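Non-atp dependent l-selective hydantoinase (Arthrobacter aurescens, PDB 1GKR) hydrolyses the ring of 5-substituted hydantoins, preferring aryl over alkyl derivatives, as a dinuclear zinc cyclic amidase that works as a homotetramer. Local coordinates at residues V6-L11 and T44-G49. Residues are numbered along the deposited sequence; the frame is centred on the assembly and turned at random.
Sequences VKNCRL and TIDAGG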
ATOM      1  N   VAL A   6     -15.082  42.022 -24.426  1.00 24.26           N
ATOM      2  CA  VAL A   6     -14.362  41.074 -25.261  1.00 22.71           C
ATOM      3  C   VAL A   6     -15.470  40.148 -25.711  1.00 25.94           C
ATOM      4  O   VAL A   6     -16.054  39.435 -24.891  1.00 25.46           O
ATOM      5  CB  VAL A   6     -13.330  40.262 -24.456  1.00 19.34           C
ATOM      6  CG1 VAL A   6     -12.479  39.450 -25.401  1.00 14.07           C
ATOM      7  CG2 VAL A   6     -12.472  41.188 -23.607  1.00 13.33           C
ATOM      8  N   LYS A   7     -15.794  40.166 -26.997  1.00 28.45           N
ATOM      9  CA  LYS A   7     -16.868  39.302 -27.440  1.00 29.82           C
ATOM     10  C   LYS A   7     -16.495  38.139 -28.329  1.00 27.78           C
ATOM     11  O   LYS A   7     -15.425  38.122 -28.943  1.00 26.63           O
ATOM     12  CB  LYS A   7     -17.990  40.127 -28.072  1.00 34.71           C
ATOM     13  CG  LYS A   7     -17.605  41.139 -29.102  1.00 39.21           C
ATOM     14  CD  LYS A   7     -18.793  42.088 -29.277  1.00 48.40           C
ATOM     15  CE  LYS A   7     -18.689  42.905 -30.557  1.00 57.42           C
ATOM     16  NZ  LYS A   7     -18.654  42.042 -31.792  1.00 61.53           N
ATOM     17  N   ASN A   8     -17.399  37.159 -28.359  1.00 26.04           N
ATOM     18  CA  ASN A   8     -17.236  35.937 -29.126  1.00 25.94           C
ATOM     19  C   ASN A   8     -16.069  35.165 -28.570  1.00 24.27           C
ATOM     20  O   ASN A   8     -15.153  34.776 -29.294  1.00 22.88           O
ATOM     21  CB  ASN A   8     -17.008  36.253 -30.598  1.00 29.52           C
ATOM     22  CG  ASN A   8     -18.102  37.119 -31.159  1.00 34.15           C
ATOM     23  OD1 ASN A   8     -19.285  36.821 -30.989  1.00 37.91           O
ATOM     24  ND2 ASN A   8     -17.723  38.207 -31.824  1.00 37.47           N
ATOM     25  N   CYS A   9     -16.106  34.960 -27.262  1.00 22.08           N
ATOM     26  CA  CYS A   9     -15.049  34.230 -26.594  1.00 23.22           C
ATOM     27  C   CYS A   9     -15.466  32.796 -26.447  1.00 23.40           C
ATOM     28  O   CYS A   9     -16.639  32.509 -26.241  1.00 24.12           O
ATOM     29  CB  CYS A   9     -14.819  34.757 -25.180  1.00 21.63           C
ATOM     30  SG  CYS A   9     -14.393  36.469 -25.030  1.00 23.63           S
ATOM     31  N   ARG A  10     -14.506  31.894 -26.564  1.00 24.33           N
ATOM     32  CA  ARG A  10     -14.767  30.488 -26.329  1.00 22.71           C
ATOM     33  C   ARG A  10     -13.948  30.379 -25.043  1.00 19.11           C
ATOM     34  O   ARG A  10     -12.783  29.995 -25.035  1.00 18.31           O
ATOM     35  CB  ARG A  10     -14.208  29.625 -27.453  1.00 25.93           C
ATOM     36  CG  ARG A  10     -15.061  28.407 -27.715  1.00 35.40           C
ATOM     37  CD  ARG A  10     -14.444  27.504 -28.759  1.00 47.63           C
ATOM     38  NE  ARG A  10     -14.524  28.094 -30.087  1.00 56.25           N
ATOM     39  CZ  ARG A  10     -15.642  28.145 -30.802  1.00 61.46           C
ATOM     40  NH1 ARG A  10     -16.766  27.633 -30.307  1.00 63.41           N
ATOM     41  NH2 ARG A  10     -15.639  28.717 -32.004  1.00 61.19           N
ATOM     42  N   LEU A  11     -14.588  30.808 -23.969  1.00 17.16           N
ATOM     43  CA  LEU A  11     -14.021  30.883 -22.633  1.00 18.65           C
ATOM     44  C   LEU A  11     -13.722  29.537 -21.983  1.00 19.19           C
ATOM     45  O   LEU A  11     -14.626  28.726 -21.784  1.00 23.11           O
ATOM     46  CB  LEU A  11     -14.999  31.695 -21.793  1.00 20.47           C
ATOM     47  CG  LEU A  11     -14.755  32.034 -20.339  1.00 27.67           C
ATOM     48  CD1 LEU A  11     -13.322  32.490 -20.126  1.00 32.41           C
ATOM     49  CD2 LEU A  11     -15.743  33.133 -19.960  1.00 28.06           C
ATOM     50  N   THR A  44     -13.921  47.853 -27.589  1.00 27.17           N
ATOM     51  CA  THR A  44     -14.464  46.545 -27.905  1.00 25.35           C
ATOM     52  C   THR A  44     -13.428  45.644 -28.564  1.00 27.47           C
ATOM     53  O   THR A  44     -12.757  46.033 -29.519  1.00 28.35           O
ATOM     54  CB  THR A  44     -15.698  46.664 -28.820  1.00 25.02           C
ATOM     55  OG1 THR A  44     -16.854  46.892 -28.012  1.00 26.82           O
ATOM     56  CG2 THR A  44     -15.911  45.400 -29.632  1.00 22.56           C
ATOM     57  N   ILE A  45     -13.295  44.433 -28.035  1.00 27.10           N
ATOM     58  CA  ILE A  45     -12.356  43.475 -28.581  1.00 26.65           C
ATOM     59  C   ILE A  45     -13.156  42.291 -29.099  1.00 26.84           C
ATOM     60  O   ILE A  45     -13.992  41.737 -28.386  1.00 27.34           O
ATOM     61  CB  ILE A  45     -11.398  42.932 -27.509  1.00 28.07           C
ATOM     62  CG1 ILE A  45     -10.771  44.069 -26.701  1.00 25.40           C
ATOM     63  CG2 ILE A  45     -10.340  42.079 -28.178  1.00 27.09           C
ATOM     64  CD1 ILE A  45      -9.665  44.759 -27.403  1.00 31.28           C
ATOM     65  N   ASP A  46     -12.905  41.895 -30.336  1.00 26.93           N
ATOM     66  CA  ASP A  46     -13.613  40.754 -30.890  1.00 28.14           C
ATOM     67  C   ASP A  46     -12.648  39.587 -30.899  1.00 28.21           C
ATOM     68  O   ASP A  46     -11.645  39.622 -31.610  1.00 29.71           O
ATOM     69  CB  ASP A  46     -14.060  41.032 -32.319  1.00 29.97           C
ATOM     70  CG  ASP A  46     -15.091  40.025 -32.816  1.00 32.72           C
ATOM     71  OD1 ASP A  46     -14.985  38.820 -32.483  1.00 29.43           O
ATOM     72  OD2 ASP A  46     -16.008  40.447 -33.555  1.00 36.15           O
ATOM     73  N   ALA A  47     -12.943  38.556 -30.112  1.00 27.37           N
ATOM     74  CA  ALA A  47     -12.074  37.385 -30.057  1.00 25.95           C
ATOM     75  C   ALA A  47     -12.295  36.517 -31.296  1.00 26.36           C
ATOM     76  O   ALA A  47     -11.501  35.622 -31.598  1.00 27.64           O
ATOM     77  CB  ALA A  47     -12.350  36.585 -28.784  1.00 25.13           C
ATOM     78  N   GLY A  48     -13.387  36.789 -32.006  1.00 24.96           N
ATOM     79  CA  GLY A  48     -13.698  36.048 -33.212  1.00 23.38           C
ATOM     80  C   GLY A  48     -13.830  34.558 -33.003  1.00 24.29           C
ATOM     81  O   GLY A  48     -13.570  33.770 -33.914  1.00 25.87           O
ATOM     82  N   GLY A  49     -14.226  34.162 -31.797  1.00 23.74           N
ATOM     83  CA  GLY A  49     -14.394  32.753 -31.510  1.00 20.68           C
ATOM     84  C   GLY A  49     -13.141  31.994 -31.118  1.00 21.63           C
ATOM     85  O   GLY A  49     -13.158  30.755 -31.067  1.00 20.47           O
TER
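In the small beta domain that the chain ends build beside the metal-bearing barrel, strand 2-7 pairs in parallel with strand 44-46, bridging Val-6 to Ile-45 and Lys-7 to Asp-46. Lys-7 works both ways: its N gives a hydrogen bond to Ile-45 O (2.8 Å), and its O takes one from Ala-47 N (2.8 Å). Past the bridges the 6-11 segment turns a corner at Asn-8, whose O still accepts a hydrogen bond from Gly-49 N (2.7 Å).

Asp-46 organises the polar side. With CG anti to the backbone N (chi1 -166°), its carboxylate swings toward the 6-11 segment, where Asn-8 ND2 meets OD1 at 2.9 Å; the bond is nearly straight, lies in the amide plane, but comes from above the carboxylate plane. OD1 also accepts from Gly-48 N (2.6 Å), closing an Asx turn, while OD2 forms a long salt bridge with Lys-7 NZ (3.6 Å). The other face is apolar: Val-6 CG1 lies against Ile-45 CB, and the Ala-47 methyl sits near Cys-9 SG.

At the far end the Arg-10 chain bends at chi3 (-72°), bringing NE and NH2 obliquely to Gly-49 O in two weak bonds, NE at 3.1 Å; NH1 pairs with Glu-19. A leucine at Arg-10 would probably leave Gly-49 O without these two donors and cost Glu-19 this salt bridge. Strand 9-13 then pairs with strand 51-62, a handover between neighbouring strands that suits the beta-sandwich domain accompanying the TIM barrel in hydantoinases and dihydropyrimidinases.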